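Local coordinates for protein AceL NrdHF-1-1 Intein (Metagenome, PDB 6ZGQ) that probably carries out protein trans-splicing as a naturally split class 3 intein, here joined by an engineered Gly-Ser-His linker in a splicing-inactive variant, at residues A[66-69]-A[75-78]. Numbering follows the deposited sequence.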
ATOM      1  N   PHE A  66       7.965  -7.834   1.097  1.00 13.60           N
ATOM      2  CA  PHE A  66       6.783  -7.131   0.560  1.00 11.91           C
ATOM      3  C   PHE A  66       5.543  -8.030   0.752  1.00 11.60           C
ATOM      4  O   PHE A  66       5.529  -9.190   0.309  1.00 12.47           O
ATOM      5  CB  PHE A  66       7.011  -6.790  -0.926  1.00 11.84           C
ATOM      6  CG  PHE A  66       5.954  -5.902  -1.537  1.00 10.70           C
ATOM      7  CD1 PHE A  66       5.960  -4.534  -1.318  1.00 10.91           C
ATOM      8  CD2 PHE A  66       4.969  -6.438  -2.352  1.00 10.42           C
ATOM      9  CE1 PHE A  66       4.993  -3.723  -1.885  1.00 10.95           C
ATOM     10  CE2 PHE A  66       3.995  -5.634  -2.918  1.00 10.74           C
ATOM     11  CZ  PHE A  66       4.003  -4.274  -2.680  1.00 10.58           C
ATOM     12  N   ASP A  67       4.529  -7.508   1.445  1.00 10.81           N
ATOM     13  CA  ASP A  67       3.219  -8.181   1.570  1.00 10.44           C
ATOM     14  C   ASP A  67       2.115  -7.127   1.586  1.00  9.61           C
ATOM     15  O   ASP A  67       2.095  -6.295   2.500  1.00  9.69           O
ATOM     16  CB  ASP A  67       3.141  -9.039   2.842  1.00 11.78           C
ATOM     17  CG  ASP A  67       1.998 -10.053   2.807  1.00 12.64           C
ATOM     18  OD1 ASP A  67       0.820  -9.638   2.754  1.00 14.31           O
ATOM     19  OD2 ASP A  67       2.287 -11.263   2.821  1.00 14.02           O
ATOM     20  N   GLN A  68       1.239  -7.160   0.573  1.00  9.02           N
ATOM     21  CA  GLN A  68       0.040  -6.308   0.494  1.00  8.79           C
ATOM     22  C   GLN A  68      -1.164  -7.178   0.088  1.00  8.71           C
ATOM     23  O   GLN A  68      -1.026  -8.062  -0.770  1.00  8.48           O
ATOM     24  CB  GLN A  68       0.267  -5.143  -0.482  1.00  8.37           C
ATOM     25  CG  GLN A  68       1.377  -4.209  -0.014  1.00  9.10           C
ATOM     26  CD  GLN A  68       1.478  -2.918  -0.794  1.00 10.26           C
ATOM     27  OE1 GLN A  68       0.704  -2.653  -1.719  1.00 10.16           O
ATOM     28  NE2 GLN A  68       2.448  -2.095  -0.417  1.00  9.80           N
ATOM     29  N   LYS A  69      -2.296  -6.950   0.763  1.00  8.94           N
ATOM     30  CA  LYS A  69      -3.575  -7.614   0.497  1.00  9.84           C
ATOM     31  C   LYS A  69      -4.563  -6.496   0.132  1.00  9.56           C
ATOM     32  O   LYS A  69      -4.941  -5.692   0.995  1.00 10.65           O
ATOM     33  CB  LYS A  69      -4.006  -8.433   1.728  1.00 10.81           C
ATOM     34  CG  LYS A  69      -3.018  -9.545   2.083  1.00 11.45           C
ATOM     35  CD  LYS A  69      -3.462 -10.382   3.273  1.00 13.97           C
ATOM     36  CE  LYS A  69      -2.357 -11.308   3.761  1.00 14.96           C
ATOM     37  NZ  LYS A  69      -1.417 -10.613   4.684  1.00 18.48           N
ATOM     38  N   ARG A  75      -4.611   0.815  -6.191  1.00  7.77           N
ATOM     39  CA  ARG A  75      -3.455   1.344  -6.921  1.00  7.94           C
ATOM     40  C   ARG A  75      -2.174   0.763  -6.305  1.00  8.04           C
ATOM     41  O   ARG A  75      -1.898   0.996  -5.118  1.00  8.26           O
ATOM     42  CB  ARG A  75      -3.461   2.881  -6.897  1.00  7.80           C
ATOM     43  CG  ARG A  75      -4.596   3.491  -7.717  1.00  8.36           C
ATOM     44  CD  ARG A  75      -4.804   4.969  -7.432  1.00  8.63           C
ATOM     45  NE  ARG A  75      -3.629   5.773  -7.792  1.00 10.06           N
ATOM     46  CZ  ARG A  75      -2.784   6.353  -6.932  1.00  9.72           C
ATOM     47  NH1 ARG A  75      -2.952   6.257  -5.621  1.00  9.40           N
ATOM     48  NH2 ARG A  75      -1.753   7.050  -7.391  1.00 11.01           N
ATOM     49  N   MET A  76      -1.447  -0.045  -7.088  1.00  8.41           N
ATOM     50  CA  MET A  76      -0.119  -0.540  -6.707  1.00  8.54           C
ATOM     51  C   MET A  76       0.898   0.496  -7.169  1.00  8.89           C
ATOM     52  O   MET A  76       0.740   1.045  -8.266  1.00 10.03           O
ATOM     53  CB  MET A  76       0.166  -1.904  -7.341  1.00  9.19           C
ATOM     54  CG  MET A  76      -0.818  -2.983  -6.914  1.00  8.66           C
ATOM     55  SD  MET A  76      -0.878  -3.178  -5.124  1.00  9.93           S
ATOM     56  CE  MET A  76       0.704  -3.969  -4.830  1.00  9.96           C
ATOM     57  N   ILE A  77       1.879   0.785  -6.306  1.00  9.20           N
ATOM     58  CA  ILE A  77       2.904   1.817  -6.515  1.00  8.93           C
ATOM     59  C   ILE A  77       4.238   1.087  -6.683  1.00  9.37           C
ATOM     60  O   ILE A  77       4.582   0.228  -5.861  1.00  9.25           O
ATOM     61  CB  ILE A  77       2.935   2.814  -5.324  1.00  9.53           C
ATOM     62  CG1 ILE A  77       1.563   3.491  -5.143  1.00  9.83           C
ATOM     63  CG2 ILE A  77       4.033   3.860  -5.492  1.00 10.31           C
ATOM     64  CD1 ILE A  77       1.102   4.351  -6.306  1.00  9.84           C
ATOM     65  N   TYR A  78       4.938   1.385  -7.780  1.00 10.07           N
ATOM     66  CA  TYR A  78       6.235   0.781  -8.088  1.00 10.71           C
ATOM     67  C   TYR A  78       7.109   1.854  -8.731  1.00 12.45           C
ATOM     68  O   TYR A  78       6.573   2.880  -9.172  1.00 12.50           O
ATOM     69  CB  TYR A  78       6.055  -0.446  -8.996  1.00 10.72           C
ATOM     70  CG  TYR A  78       5.393  -0.174 -10.324  1.00 12.49           C
ATOM     71  CD1 TYR A  78       4.011  -0.156 -10.443  1.00 14.37           C
ATOM     72  CD2 TYR A  78       6.150   0.047 -11.466  1.00 13.34           C
ATOM     73  CE1 TYR A  78       3.402   0.083 -11.662  1.00 15.58           C
ATOM     74  CE2 TYR A  78       5.551   0.292 -12.691  1.00 14.10           C
ATOM     75  CZ  TYR A  78       4.174   0.305 -12.782  1.00 15.65           C
ATOM     76  OH  TYR A  78       3.564   0.546 -13.987  1.00 17.65           O
TER
HETATM   77  O   HOH W   1       2.011  -0.788  -3.842  1.00  9.26           O
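M76 reaches across to F66 and Q68 with its terminal methyl, the meeting point of two strands whose backbones stand well apart, 9.2 Å between the CA atoms of Q68 and M76. The apolar part is small: M76 CE lies in the plane of the F66 ring, at its edge, 3.9 Å from F66 CZ. Bends at chi2 (-56°) and chi3 (-72°) curl the methionine chain and carry the methyl closer to 66-69. F61 and F100 extend the apolar surroundings, each touching both F66 and M76, and the F100 ring stacks on that of F66.

The polar part runs through Q68, which reaches out nearly straight from CG, antiparallel to the M76 side chain. Q68 OE1 sits 3.4 Å from M76 CE and 3.1 Å from water 1, which can donate to it. The same water accepts a hydrogen bond from I77 N at 2.9 Å, linking the side chain to the other strand's backbone. T153 OG1 also bonds to OE1, while S151 OG and V152 O bind NE2.

No direct hydrogen bond joins the segments, which belong to different antiparallel sheets of this intein. Gripped at both ends, the buried Q68 amide is fixed in rotation where M76 CE packs against OE1, and the polar link between the sheets is indirect.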